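Local coordinates for putative ATP-grasp superfamily protein (Archaeoglobus fulgidus, PDB 3DF7) that is of unknown function but belongs to the ATP-grasp superfamily and so probably binds ATP, at residues E113-L118 with P125-R130; G231-Y236 with V242-A247; E288-Y291 with Y297-E300; E17-V22 with V281-S286; T42-P47 with E64-K69. One frame throughout, in Å; residues are numbered along the deposited sequence.

Contact 1. Residues E113-L118 with P125-R130; sequences ELYKKL and PQTSLR
Y115, on the helix 111-118, lays one face of its phenol ring over T127 at the edge strand 127-128. This is a CH-pi contact: T127 CB stands 3.5 Å from the centroid of the Y115 ring, 15° off the ring normal and displaced somewhat toward the rim. With Y115 CG anti to the backbone N (chi1 164°), the ring reaches off the helix to the strand. The two side chains run past each other in opposite directions, so that T127 OG1 comes to lie 3.5 Å from Y115 CD1. T127 OG1 itself turns to its own chain and donates to P125 O at 2.9 Å from above the carbonyl plane, and it also bonds Q162 of the adjacent strand 159-163. The tight part of the contact is thus confined to one ring face and one threonine, with W112 packing against both residues.

Toward the phenol oxygen the fit is looser and a water takes over. It lies 2.8 Å from Y115 OH and accepts a hydrogen bond from T127 N at 3.0 Å, a bridge between side chain and backbone. Farther out along the strand, S128 OG receives R130 N at 3.2 Å in an ST turn. Within the ATP-grasp region, helix and strand are therefore joined by a ring face, a CH-pi contact doing the packing and a water making the polar link.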
# COMPACT_ATOMS: atom_id res chain seq x y z
N GLU A 113 -12.10 -2.96 13.37
CA GLU A 113 -12.86 -1.74 13.16
C GLU A 113 -13.25 -1.65 11.68
O GLU A 113 -14.36 -1.24 11.35
CB GLU A 113 -12.04 -0.52 13.57
CG GLU A 113 -11.93 -0.33 15.08
CD GLU A 113 -13.28 -0.12 15.74
OE1 GLU A 113 -14.04 0.75 15.27
OE2 GLU A 113 -13.59 -0.81 16.74
N LEU A 114 -12.34 -2.04 10.79
CA LEU A 114 -12.64 -1.98 9.37
C LEU A 114 -13.78 -2.94 9.03
O LEU A 114 -14.66 -2.62 8.24
CB LEU A 114 -11.40 -2.33 8.53
CG LEU A 114 -11.61 -2.29 7.01
CD1 LEU A 114 -12.13 -0.91 6.60
CD2 LEU A 114 -10.30 -2.59 6.31
N TYR A 115 -13.76 -4.12 9.64
CA TYR A 115 -14.82 -5.10 9.41
C TYR A 115 -16.19 -4.50 9.75
O TYR A 115 -17.13 -4.58 8.96
CB TYR A 115 -14.57 -6.35 10.26
CG TYR A 115 -15.78 -7.24 10.40
CD1 TYR A 115 -16.33 -7.90 9.30
CD2 TYR A 115 -16.39 -7.43 11.65
CE1 TYR A 115 -17.45 -8.72 9.43
CE2 TYR A 115 -17.51 -8.24 11.78
CZ TYR A 115 -18.04 -8.88 10.67
OH TYR A 115 -19.15 -9.69 10.82
N LYS A 116 -16.31 -3.91 10.94
CA LYS A 116 -17.58 -3.32 11.35
C LYS A 116 -17.98 -2.15 10.45
O LYS A 116 -19.16 -1.90 10.23
CB LYS A 116 -17.51 -2.85 12.81
CG LYS A 116 -17.19 -3.97 13.79
CD LYS A 116 -17.38 -3.53 15.24
CE LYS A 116 -16.47 -2.39 15.62
NZ LYS A 116 -16.66 -1.99 17.05
N LYS A 117 -16.98 -1.44 9.93
CA LYS A 117 -17.25 -0.30 9.06
C LYS A 117 -17.79 -0.73 7.70
O LYS A 117 -18.71 -0.12 7.16
CB LYS A 117 -15.97 0.52 8.86
CG LYS A 117 -16.19 1.88 8.21
CD LYS A 117 -16.76 2.87 9.22
CE LYS A 117 -17.05 4.22 8.58
NZ LYS A 117 -18.17 4.13 7.59
N LEU A 118 -17.23 -1.81 7.16
CA LEU A 118 -17.62 -2.30 5.84
C LEU A 118 -18.75 -3.33 5.71
O LEU A 118 -19.48 -3.33 4.72
CB LEU A 118 -16.40 -2.88 5.13
CG LEU A 118 -15.17 -1.98 4.95
CD1 LEU A 118 -14.04 -2.78 4.32
CD2 LEU A 118 -15.53 -0.78 4.09
N PRO A 125 -15.44 -11.05 4.24
CA PRO A 125 -15.52 -12.40 4.79
C PRO A 125 -15.98 -12.38 6.24
O PRO A 125 -15.85 -11.36 6.93
CB PRO A 125 -14.09 -12.93 4.63
CG PRO A 125 -13.26 -11.70 4.79
CD PRO A 125 -14.03 -10.64 4.02
N GLN A 126 -16.54 -13.50 6.71
CA GLN A 126 -16.97 -13.56 8.10
C GLN A 126 -15.75 -13.21 8.94
O GLN A 126 -14.65 -13.71 8.68
CB GLN A 126 -17.45 -14.97 8.46
CG GLN A 126 -18.78 -15.36 7.83
CD GLN A 126 -19.28 -16.69 8.36
OE1 GLN A 126 -19.36 -16.89 9.58
NE2 GLN A 126 -19.63 -17.60 7.46
N THR A 127 -15.94 -12.36 9.94
CA THR A 127 -14.84 -11.94 10.81
C THR A 127 -15.30 -11.95 12.26
O THR A 127 -16.45 -11.60 12.56
CB THR A 127 -14.35 -10.53 10.44
OG1 THR A 127 -14.05 -10.48 9.04
CG2 THR A 127 -13.09 -10.16 11.24
N SER A 128 -14.41 -12.34 13.17
CA SER A 128 -14.75 -12.42 14.58
C SER A 128 -13.52 -12.24 15.47
O SER A 128 -12.39 -12.23 14.98
CB SER A 128 -15.41 -13.78 14.87
OG SER A 128 -15.79 -13.88 16.23
N LEU A 129 -13.75 -12.09 16.77
CA LEU A 129 -12.66 -11.94 17.72
C LEU A 129 -12.40 -13.30 18.38
O LEU A 129 -11.52 -13.44 19.24
CB LEU A 129 -13.01 -10.88 18.77
CG LEU A 129 -13.13 -9.45 18.25
CD1 LEU A 129 -13.64 -8.52 19.34
CD2 LEU A 129 -11.77 -8.97 17.75
N ARG A 130 -13.17 -14.29 17.97
CA ARG A 130 -13.05 -15.65 18.47
C ARG A 130 -13.13 -16.62 17.30
O ARG A 130 -13.48 -16.22 16.19
CB ARG A 130 -14.17 -15.92 19.49
CG ARG A 130 -13.91 -15.25 20.83
CD ARG A 130 -14.98 -15.52 21.85
NE ARG A 130 -14.62 -14.97 23.16
CZ ARG A 130 -15.42 -14.99 24.23
NH1 ARG A 130 -16.62 -15.54 24.14
NH2 ARG A 130 -15.01 -14.48 25.38
O HOH W 1 -18.98 -12.37 10.14

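Contact 2. Residues G231-Y236 with V242-A247; sequences GVDIVY and VIEINA
G231-Y236 and V242-A247 pair as the antiparallel beta hairpin at one edge of the large antiparallel sheet of the ATP-grasp region, with a classic beta bulge where I243 and E244 both face D233. Backbone bonds set the register. G231 and N246 form a hydrogen-bonded pair, G231 N to N246 O at 2.8 Å and N246 N to G231 O at 2.7 Å. D233 N then donates to E244 O, while D233 O takes I243 N at 2.8 Å and, weakly, E244 N at 3.4 Å. That shared acceptor makes the bulge.

Apolar contacts fill the face carrying V232, I234, V242 and I245, which is covered by helices 111-118 and 206-220. V232 CG1 meets V242 CG1 at 4.0 Å, and I234 CG1 approaches V242 CG2. At the bulge itself, away from that face, V235 CG2 touches I243 CG1 at 3.7 Å.

On the face of D233, E244 and N246, two carboxylates lie side by side: those of D233 and E244 point the same way, their planes 36° apart. A water that donates to both bridges them, 2.6 Å from D233 OD2 and 3.0 Å from E244 OE2.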
# COMPACT_ATOMS: atom_id res chain seq x y z
N GLY A 231 -5.05 1.49 -1.68
CA GLY A 231 -5.04 0.15 -2.22
C GLY A 231 -6.11 -0.69 -1.53
O GLY A 231 -6.30 -0.57 -0.32
N VAL A 232 -6.82 -1.51 -2.30
CA VAL A 232 -7.84 -2.37 -1.71
C VAL A 232 -7.55 -3.83 -2.04
O VAL A 232 -7.48 -4.19 -3.22
CB VAL A 232 -9.25 -2.04 -2.25
CG1 VAL A 232 -10.30 -2.94 -1.58
CG2 VAL A 232 -9.57 -0.58 -1.99
N ASP A 233 -7.36 -4.66 -1.02
CA ASP A 233 -7.09 -6.08 -1.23
C ASP A 233 -8.40 -6.84 -1.36
O ASP A 233 -9.31 -6.69 -0.54
CB ASP A 233 -6.28 -6.66 -0.08
CG ASP A 233 -4.81 -6.28 -0.13
OD1 ASP A 233 -4.37 -5.73 -1.16
OD2 ASP A 233 -4.10 -6.53 0.87
N ILE A 234 -8.49 -7.65 -2.41
CA ILE A 234 -9.69 -8.42 -2.69
C ILE A 234 -9.39 -9.85 -3.12
O ILE A 234 -8.35 -10.13 -3.72
CB ILE A 234 -10.50 -7.74 -3.82
CG1 ILE A 234 -11.26 -6.54 -3.26
CG2 ILE A 234 -11.47 -8.73 -4.47
CD1 ILE A 234 -11.90 -5.67 -4.31
N VAL A 235 -10.29 -10.76 -2.79
CA VAL A 235 -10.16 -12.15 -3.22
C VAL A 235 -11.44 -12.42 -4.00
O VAL A 235 -12.55 -12.18 -3.50
CB VAL A 235 -10.07 -13.14 -2.04
CG1 VAL A 235 -10.03 -14.57 -2.59
CG2 VAL A 235 -8.82 -12.86 -1.21
N TYR A 236 -11.30 -12.90 -5.23
CA TYR A 236 -12.46 -13.20 -6.04
C TYR A 236 -12.71 -14.70 -6.07
O TYR A 236 -11.95 -15.45 -6.68
CB TYR A 236 -12.29 -12.70 -7.47
CG TYR A 236 -13.55 -12.79 -8.30
CD1 TYR A 236 -14.39 -11.68 -8.45
CD2 TYR A 236 -13.93 -13.99 -8.90
CE1 TYR A 236 -15.57 -11.77 -9.18
CE2 TYR A 236 -15.11 -14.09 -9.63
CZ TYR A 236 -15.93 -12.98 -9.77
OH TYR A 236 -17.10 -13.06 -10.48
N VAL A 242 -13.90 -8.10 -0.09
CA VAL A 242 -12.94 -7.09 0.33
C VAL A 242 -12.26 -7.57 1.61
O VAL A 242 -12.92 -7.81 2.63
CB VAL A 242 -13.62 -5.73 0.58
CG1 VAL A 242 -12.63 -4.74 1.17
CG2 VAL A 242 -14.16 -5.18 -0.73
N ILE A 243 -10.94 -7.70 1.55
CA ILE A 243 -10.15 -8.19 2.67
C ILE A 243 -9.44 -7.10 3.47
O ILE A 243 -9.35 -7.18 4.70
CB ILE A 243 -9.06 -9.16 2.17
CG1 ILE A 243 -9.67 -10.16 1.18
CG2 ILE A 243 -8.42 -9.88 3.35
CD1 ILE A 243 -10.75 -11.03 1.77
N GLU A 244 -8.93 -6.09 2.78
CA GLU A 244 -8.17 -5.05 3.46
C GLU A 244 -8.12 -3.76 2.66
O GLU A 244 -8.27 -3.77 1.44
CB GLU A 244 -6.75 -5.58 3.72
CG GLU A 244 -5.77 -4.60 4.32
CD GLU A 244 -4.44 -5.26 4.65
OE1 GLU A 244 -4.44 -6.27 5.38
OE2 GLU A 244 -3.39 -4.77 4.18
N ILE A 245 -7.91 -2.65 3.36
CA ILE A 245 -7.79 -1.36 2.71
C ILE A 245 -6.51 -0.71 3.21
O ILE A 245 -6.36 -0.44 4.40
CB ILE A 245 -8.97 -0.42 3.04
CG1 ILE A 245 -10.26 -0.95 2.41
CG2 ILE A 245 -8.67 0.98 2.52
CD1 ILE A 245 -11.48 -0.07 2.67
N ASN A 246 -5.57 -0.49 2.29
CA ASN A 246 -4.31 0.15 2.64
C ASN A 246 -4.40 1.60 2.23
O ASN A 246 -4.37 1.93 1.04
CB ASN A 246 -3.15 -0.54 1.91
CG ASN A 246 -2.98 -1.98 2.32
OD1 ASN A 246 -2.62 -2.28 3.46
ND2 ASN A 246 -3.24 -2.90 1.39
N ALA A 247 -4.55 2.48 3.21
CA ALA A 247 -4.67 3.91 2.96
C ALA A 247 -3.27 4.50 2.84
O ALA A 247 -2.88 5.36 3.62
CB ALA A 247 -5.44 4.59 4.09
O HOH W 2 -2.01 -5.20 1.57

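Contact 3. Residues E288-Y291 with Y297-E300; sequences EKPY and YTLE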
# COMPACT_ATOMS: atom_id res chain seq x y z
N GLU A 288 19.95 -11.15 -9.68
CA GLU A 288 21.00 -10.48 -10.43
C GLU A 288 20.64 -9.08 -10.93
O GLU A 288 21.48 -8.18 -10.93
CB GLU A 288 21.42 -11.34 -11.63
CG GLU A 288 22.54 -10.72 -12.46
CD GLU A 288 22.97 -11.62 -13.60
OE1 GLU A 288 23.27 -12.80 -13.34
OE2 GLU A 288 23.02 -11.14 -14.75
N LYS A 289 19.39 -8.90 -11.36
CA LYS A 289 18.94 -7.62 -11.90
C LYS A 289 17.75 -7.05 -11.12
O LYS A 289 16.62 -7.04 -11.61
CB LYS A 289 18.58 -7.79 -13.38
CG LYS A 289 19.75 -8.33 -14.20
CD LYS A 289 19.37 -8.65 -15.64
CE LYS A 289 20.59 -9.19 -16.39
NZ LYS A 289 20.25 -9.61 -17.78
N PRO A 290 18.00 -6.56 -9.90
CA PRO A 290 16.93 -6.01 -9.08
C PRO A 290 16.64 -4.53 -9.32
O PRO A 290 17.40 -3.83 -9.98
CB PRO A 290 17.43 -6.24 -7.66
CG PRO A 290 18.90 -5.91 -7.82
CD PRO A 290 19.27 -6.60 -9.14
N TYR A 291 15.51 -4.08 -8.79
CA TYR A 291 15.10 -2.69 -8.89
C TYR A 291 15.79 -2.02 -7.70
O TYR A 291 16.37 -0.94 -7.83
CB TYR A 291 13.58 -2.59 -8.76
CG TYR A 291 13.03 -1.18 -8.66
CD1 TYR A 291 13.28 -0.23 -9.65
CD2 TYR A 291 12.24 -0.80 -7.57
CE1 TYR A 291 12.75 1.06 -9.57
CE2 TYR A 291 11.71 0.49 -7.47
CZ TYR A 291 11.96 1.41 -8.48
OH TYR A 291 11.42 2.67 -8.40
N TYR A 297 18.03 -9.35 0.31
CA TYR A 297 16.73 -9.29 -0.34
C TYR A 297 16.72 -8.34 -1.53
O TYR A 297 17.30 -7.25 -1.48
CB TYR A 297 15.65 -8.88 0.67
CG TYR A 297 15.17 -10.01 1.55
CD1 TYR A 297 14.17 -10.87 1.12
CD2 TYR A 297 15.74 -10.22 2.81
CE1 TYR A 297 13.74 -11.93 1.92
CE2 TYR A 297 15.31 -11.28 3.62
CZ TYR A 297 14.31 -12.13 3.17
OH TYR A 297 13.89 -13.17 3.96
N THR A 298 16.05 -8.76 -2.59
CA THR A 298 15.94 -7.94 -3.79
C THR A 298 14.49 -7.89 -4.25
O THR A 298 13.72 -8.82 -4.01
CB THR A 298 16.79 -8.51 -4.95
OG1 THR A 298 16.50 -9.91 -5.11
CG2 THR A 298 18.27 -8.31 -4.68
N LEU A 299 14.12 -6.80 -4.90
CA LEU A 299 12.77 -6.67 -5.43
C LEU A 299 12.98 -6.43 -6.91
O LEU A 299 13.68 -5.49 -7.30
CB LEU A 299 12.03 -5.50 -4.79
CG LEU A 299 10.55 -5.46 -5.16
CD1 LEU A 299 9.82 -6.62 -4.50
CD2 LEU A 299 9.94 -4.14 -4.73
N GLU A 300 12.37 -7.27 -7.73
CA GLU A 300 12.52 -7.16 -9.18
C GLU A 300 11.22 -6.74 -9.82
O GLU A 300 10.14 -6.91 -9.25
CB GLU A 300 12.92 -8.51 -9.79
CG GLU A 300 14.05 -9.25 -9.11
CD GLU A 300 14.09 -10.71 -9.53
OE1 GLU A 300 14.32 -10.99 -10.72
OE2 GLU A 300 13.88 -11.58 -8.66
O HOH W 3 15.32 -9.74 -12.73
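The turn into the last hairpin of the large antiparallel sheet brings P290 and Y291 against T298, L299 and E300. One backbone hydrogen bond joins the two segments: Y291 N donates to L299 O at 2.7 Å, with an N-H...O angle of 166° and the donor in the carbonyl plane. Y291 CB also sits close to that oxygen, 3.2 Å from L299 O, but the phenol ring then leads off toward K29 and S30 of helix 18-35.

Next to this bond the pyrrolidine ring of P290 crosses the T298 side chain at a slant, P290 CB lying 3.6 Å from T298 CB and 3.7 Å from T298 CG2. The methyl faces the proline because T298 OG1 lies between the backbone N and the carbonyl carbon (chi1 50°), where it bonds S284 and A287 N instead.

Just past Y291 the chain enters strand 292-294, an edge strand of the sheet that pairs with strand 297-303. On the side of K289, a water donates to K289 O at 3.2 Å and to E300 OE1 at 2.6 Å. The other oxygen of this carboxylate, E300 OE2, is gripped by S284 OG and by a salt bridge from R282, both on strand 279-285.

Contact 4. Residues E17-V22 with V281-S286; sequences EDSTAV and VRKSKS
K283 reaches from strand 279-285 to the first turn of helix 18-35 and places its ammonium group beside S19. The lysine leaves the strand fully extended and runs straight on through CD; a bend at chi3 (-61°) then swings the end of the chain, so that CE and NZ come in alongside the helix. There K283 NZ donates to S19 O at 3.0 Å. It approaches from well above the carbonyl plane, 60° out of it, and strongly bent from the line of the C=O bond, which leaves the in-plane directions of this oxygen unused by the lysine.

A second, weak bond runs from K283 NZ to S19 OG at 3.3 Å. The serine can offer both oxygens to one ammonium group because its hydroxyl is anti to the backbone N (chi1 174°), beside the carbonyl carbon. The stronger partner of the ammonium group is E23, one turn farther along the same helix, which forms a salt bridge with it; main-chain carbonyl, hydroxyl and carboxylate thus all draw on the same charge.

The methylene part of the lysine finds an apolar neighbour in V22, whose CG1 lies 4.2 Å from K283 CE. V22 also touches L299 and V292, and S19 packs on Y297, so the start of helix 18-35 rests across strands 279-285, 297-303 and 292-294, toward the 292-294 edge of the large sheet.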
# COMPACT_ATOMS: atom_id res chain seq x y z
N GLU A 17 13.17 -5.37 9.42
CA GLU A 17 13.73 -6.54 8.74
C GLU A 17 13.83 -6.28 7.24
O GLU A 17 12.94 -5.68 6.64
CB GLU A 17 12.86 -7.77 9.01
CG GLU A 17 11.41 -7.64 8.58
CD GLU A 17 10.56 -8.79 9.08
OE1 GLU A 17 10.45 -8.95 10.31
OE2 GLU A 17 10.02 -9.54 8.24
N ASP A 18 14.93 -6.73 6.64
CA ASP A 18 15.19 -6.53 5.21
C ASP A 18 14.07 -6.97 4.28
O ASP A 18 13.82 -6.32 3.27
CB ASP A 18 16.48 -7.25 4.80
CG ASP A 18 17.65 -6.90 5.69
OD1 ASP A 18 17.64 -5.81 6.30
OD2 ASP A 18 18.59 -7.71 5.77
N SER A 19 13.42 -8.08 4.61
CA SER A 19 12.33 -8.60 3.79
C SER A 19 11.27 -7.55 3.52
O SER A 19 10.82 -7.38 2.39
CB SER A 19 11.69 -9.81 4.46
OG SER A 19 10.55 -10.24 3.73
N THR A 20 10.86 -6.85 4.58
CA THR A 20 9.85 -5.81 4.47
C THR A 20 10.48 -4.50 4.00
O THR A 20 9.85 -3.73 3.27
CB THR A 20 9.16 -5.55 5.83
OG1 THR A 20 8.55 -6.77 6.30
CG2 THR A 20 8.09 -4.48 5.71
N ALA A 21 11.72 -4.27 4.42
CA ALA A 21 12.43 -3.05 4.05
C ALA A 21 12.61 -2.90 2.55
O ALA A 21 12.56 -1.78 2.03
CB ALA A 21 13.79 -3.02 4.74
N VAL A 22 12.83 -4.00 1.84
CA VAL A 22 13.04 -3.92 0.41
C VAL A 22 11.81 -3.37 -0.31
O VAL A 22 11.93 -2.65 -1.30
CB VAL A 22 13.44 -5.30 -0.19
CG1 VAL A 22 12.22 -6.21 -0.31
CG2 VAL A 22 14.14 -5.10 -1.53
N VAL A 281 6.20 -8.11 -10.42
CA VAL A 281 7.02 -7.59 -9.35
C VAL A 281 7.22 -8.78 -8.42
O VAL A 281 6.26 -9.49 -8.11
CB VAL A 281 6.30 -6.45 -8.57
CG1 VAL A 281 7.18 -5.96 -7.42
CG2 VAL A 281 5.98 -5.29 -9.50
N ARG A 282 8.45 -9.04 -8.00
CA ARG A 282 8.64 -10.17 -7.09
C ARG A 282 9.78 -9.95 -6.12
O ARG A 282 10.79 -9.32 -6.44
CB ARG A 282 8.88 -11.47 -7.88
CG ARG A 282 10.21 -11.54 -8.61
CD ARG A 282 10.31 -12.81 -9.46
NE ARG A 282 11.57 -12.84 -10.20
CZ ARG A 282 11.85 -13.66 -11.20
NH1 ARG A 282 10.95 -14.56 -11.62
NH2 ARG A 282 13.03 -13.58 -11.80
N LYS A 283 9.59 -10.48 -4.92
CA LYS A 283 10.58 -10.38 -3.87
C LYS A 283 11.41 -11.65 -3.98
O LYS A 283 10.88 -12.76 -4.14
CB LYS A 283 9.90 -10.31 -2.50
CG LYS A 283 10.86 -10.22 -1.33
CD LYS A 283 10.10 -10.24 -0.00
CE LYS A 283 9.17 -9.05 0.12
NZ LYS A 283 8.46 -9.02 1.42
N SER A 284 12.73 -11.50 -3.92
CA SER A 284 13.62 -12.63 -4.04
C SER A 284 14.88 -12.42 -3.23
O SER A 284 15.03 -11.40 -2.54
CB SER A 284 13.98 -12.85 -5.51
OG SER A 284 14.50 -11.66 -6.10
N LYS A 285 15.78 -13.39 -3.30
CA LYS A 285 17.05 -13.34 -2.60
C LYS A 285 18.18 -13.20 -3.61
O LYS A 285 18.34 -14.03 -4.50
CB LYS A 285 17.26 -14.61 -1.77
CG LYS A 285 16.18 -14.86 -0.71
CD LYS A 285 16.16 -13.76 0.35
CE LYS A 285 16.67 -14.26 1.70
NZ LYS A 285 18.07 -14.75 1.65
N SER A 286 18.95 -12.12 -3.49
CA SER A 286 20.09 -11.87 -4.36
C SER A 286 19.85 -12.01 -5.86
O SER A 286 20.65 -12.61 -6.57
CB SER A 286 21.25 -12.79 -3.95
OG SER A 286 21.52 -12.66 -2.56

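Contact 5. Residues T42-P47 with E64-K69; sequences TGFVRP and EKYLEK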
# COMPACT_ATOMS: atom_id res chain seq x y z
N THR A 42 11.38 17.32 -0.46
CA THR A 42 12.11 17.68 0.75
C THR A 42 12.06 16.42 1.60
O THR A 42 11.16 15.59 1.42
CB THR A 42 11.45 18.83 1.52
OG1 THR A 42 10.15 18.42 1.96
CG2 THR A 42 11.32 20.06 0.64
N GLY A 43 13.01 16.26 2.50
CA GLY A 43 13.02 15.07 3.34
C GLY A 43 14.42 14.59 3.62
O GLY A 43 15.40 15.28 3.33
N PHE A 44 14.52 13.38 4.15
CA PHE A 44 15.81 12.80 4.52
C PHE A 44 15.75 11.28 4.43
O PHE A 44 14.67 10.70 4.33
CB PHE A 44 16.13 13.21 5.96
CG PHE A 44 15.01 12.89 6.92
CD1 PHE A 44 14.90 11.62 7.48
CD2 PHE A 44 14.02 13.83 7.19
CE1 PHE A 44 13.82 11.29 8.29
CE2 PHE A 44 12.93 13.51 8.00
CZ PHE A 44 12.83 12.23 8.55
N VAL A 45 16.91 10.64 4.47
CA VAL A 45 16.96 9.19 4.43
C VAL A 45 17.90 8.67 5.51
O VAL A 45 18.69 9.43 6.08
CB VAL A 45 17.46 8.67 3.05
CG1 VAL A 45 16.52 9.15 1.97
CG2 VAL A 45 18.88 9.15 2.78
N ARG A 46 17.79 7.38 5.82
CA ARG A 46 18.65 6.76 6.82
C ARG A 46 20.06 6.69 6.22
O ARG A 46 20.22 6.72 5.00
CB ARG A 46 18.16 5.35 7.16
CG ARG A 46 16.87 5.31 7.97
CD ARG A 46 16.36 3.88 8.10
NE ARG A 46 17.38 2.97 8.60
CZ ARG A 46 17.84 2.96 9.85
NH1 ARG A 46 17.37 3.81 10.74
NH2 ARG A 46 18.78 2.09 10.19
N PRO A 47 21.08 6.57 7.07
CA PRO A 47 22.46 6.49 6.58
C PRO A 47 22.71 5.41 5.53
O PRO A 47 23.39 5.65 4.54
CB PRO A 47 23.26 6.25 7.86
CG PRO A 47 22.47 6.99 8.89
CD PRO A 47 21.05 6.61 8.54
N GLU A 64 9.92 17.08 12.15
CA GLU A 64 9.15 18.30 12.35
C GLU A 64 9.77 19.44 11.55
O GLU A 64 9.07 20.19 10.88
CB GLU A 64 9.13 18.68 13.84
CG GLU A 64 8.88 17.54 14.81
CD GLU A 64 10.08 16.62 14.95
OE1 GLU A 64 11.17 17.12 15.28
OE2 GLU A 64 9.92 15.40 14.75
N LYS A 65 11.10 19.55 11.63
CA LYS A 65 11.85 20.59 10.94
C LYS A 65 11.61 20.60 9.43
O LYS A 65 11.65 21.65 8.79
CB LYS A 65 13.34 20.43 11.22
CG LYS A 65 13.69 20.48 12.70
CD LYS A 65 13.36 21.84 13.30
CE LYS A 65 13.37 21.80 14.82
NZ LYS A 65 12.24 20.97 15.36
N TYR A 66 11.37 19.42 8.87
CA TYR A 66 11.11 19.30 7.44
C TYR A 66 9.66 19.63 7.13
O TYR A 66 9.36 20.30 6.14
CB TYR A 66 11.46 17.88 6.96
CG TYR A 66 12.92 17.56 7.09
CD1 TYR A 66 13.48 17.23 8.33
CD2 TYR A 66 13.77 17.61 5.98
CE1 TYR A 66 14.85 16.96 8.45
CE2 TYR A 66 15.13 17.36 6.10
CZ TYR A 66 15.66 17.03 7.33
OH TYR A 66 17.01 16.77 7.45
N LEU A 67 8.76 19.17 8.00
CA LEU A 67 7.33 19.45 7.82
C LEU A 67 7.04 20.94 7.88
O LEU A 67 6.18 21.45 7.17
CB LEU A 67 6.52 18.73 8.91
CG LEU A 67 6.33 17.23 8.72
CD1 LEU A 67 5.80 16.60 10.00
CD2 LEU A 67 5.38 16.99 7.56
N GLU A 68 7.78 21.65 8.73
CA GLU A 68 7.61 23.09 8.90
C GLU A 68 7.96 23.88 7.64
O GLU A 68 7.53 25.02 7.47
CB GLU A 68 8.47 23.60 10.06
CG GLU A 68 8.22 22.92 11.39
CD GLU A 68 9.14 23.41 12.50
OE1 GLU A 68 10.36 23.48 12.27
OE2 GLU A 68 8.64 23.72 13.60
N LYS A 69 8.74 23.27 6.75
CA LYS A 69 9.15 23.93 5.52
C LYS A 69 8.53 23.33 4.26
O LYS A 69 8.94 23.63 3.14
CB LYS A 69 10.68 23.88 5.40
CG LYS A 69 11.43 24.51 6.57
CD LYS A 69 11.26 26.03 6.59
CE LYS A 69 12.02 26.66 7.75
NZ LYS A 69 11.47 26.25 9.08
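F44 carries its ring between its own backbone N and carbonyl carbon (chi1 53°), and Y66 holds CG anti to its carbonyl carbon (chi1 -65°); the two rings meet as an edge-to-face pair. The edge of F44 is turned to the face of Y66, with centroids 4.8 Å apart and planes at 58°, so the T shape is tilted. F44 CD2 stands over the centre of the Y66 ring, 3.4 Å above its plane, and comes within 3.5 Å of Y66 CE1. F44 CB passes 4.0 Å from Y66 OH.

The backbone of G43 runs beside the same ring: G43 CA is 3.7 Å from Y66 CD2, and G43 O is 3.5 Å from Y66 CE2. These contacts tie the loop after strand 40-42, an edge strand of the four-stranded parallel sheet, to helix 63-67. That sheet, in the N-terminal part of the chain, contributes F5 of its strand 3-8, which packs against both F44 and L67. The phenol oxygen is held separately, by a hydrogen bond from Y66 OH to D58, whose side chain also touches F44. At the base of the tyrosine, S70 OG links the two segments, hydrogen-bonding both to Y66 O and to T42 OG1.

Contact 5 comes early in the chain, with contacts 1, 2 and 3 following in series; contact 4 spans the longest loop and encloses contacts 5, 1 and 2. Contacts 2, 3 and 4 reach the same antiparallel sheet: contact 2 at its 240-246 edge, contacts 3 and 4 toward the other, with centres about 8 Å apart on neighbouring strands 279-285 and 297-303. Contact 1 touches contact 2, its L114, L118 and P125 packing on the hairpin, all within the ATP-grasp range. Contact 5, beside the edge strand 40-42 of the parallel sheet, lies about 37 Å from contact 1 between centres. Through contact 4, helix 18-35 of the N-terminal part packs on the C-terminal strands.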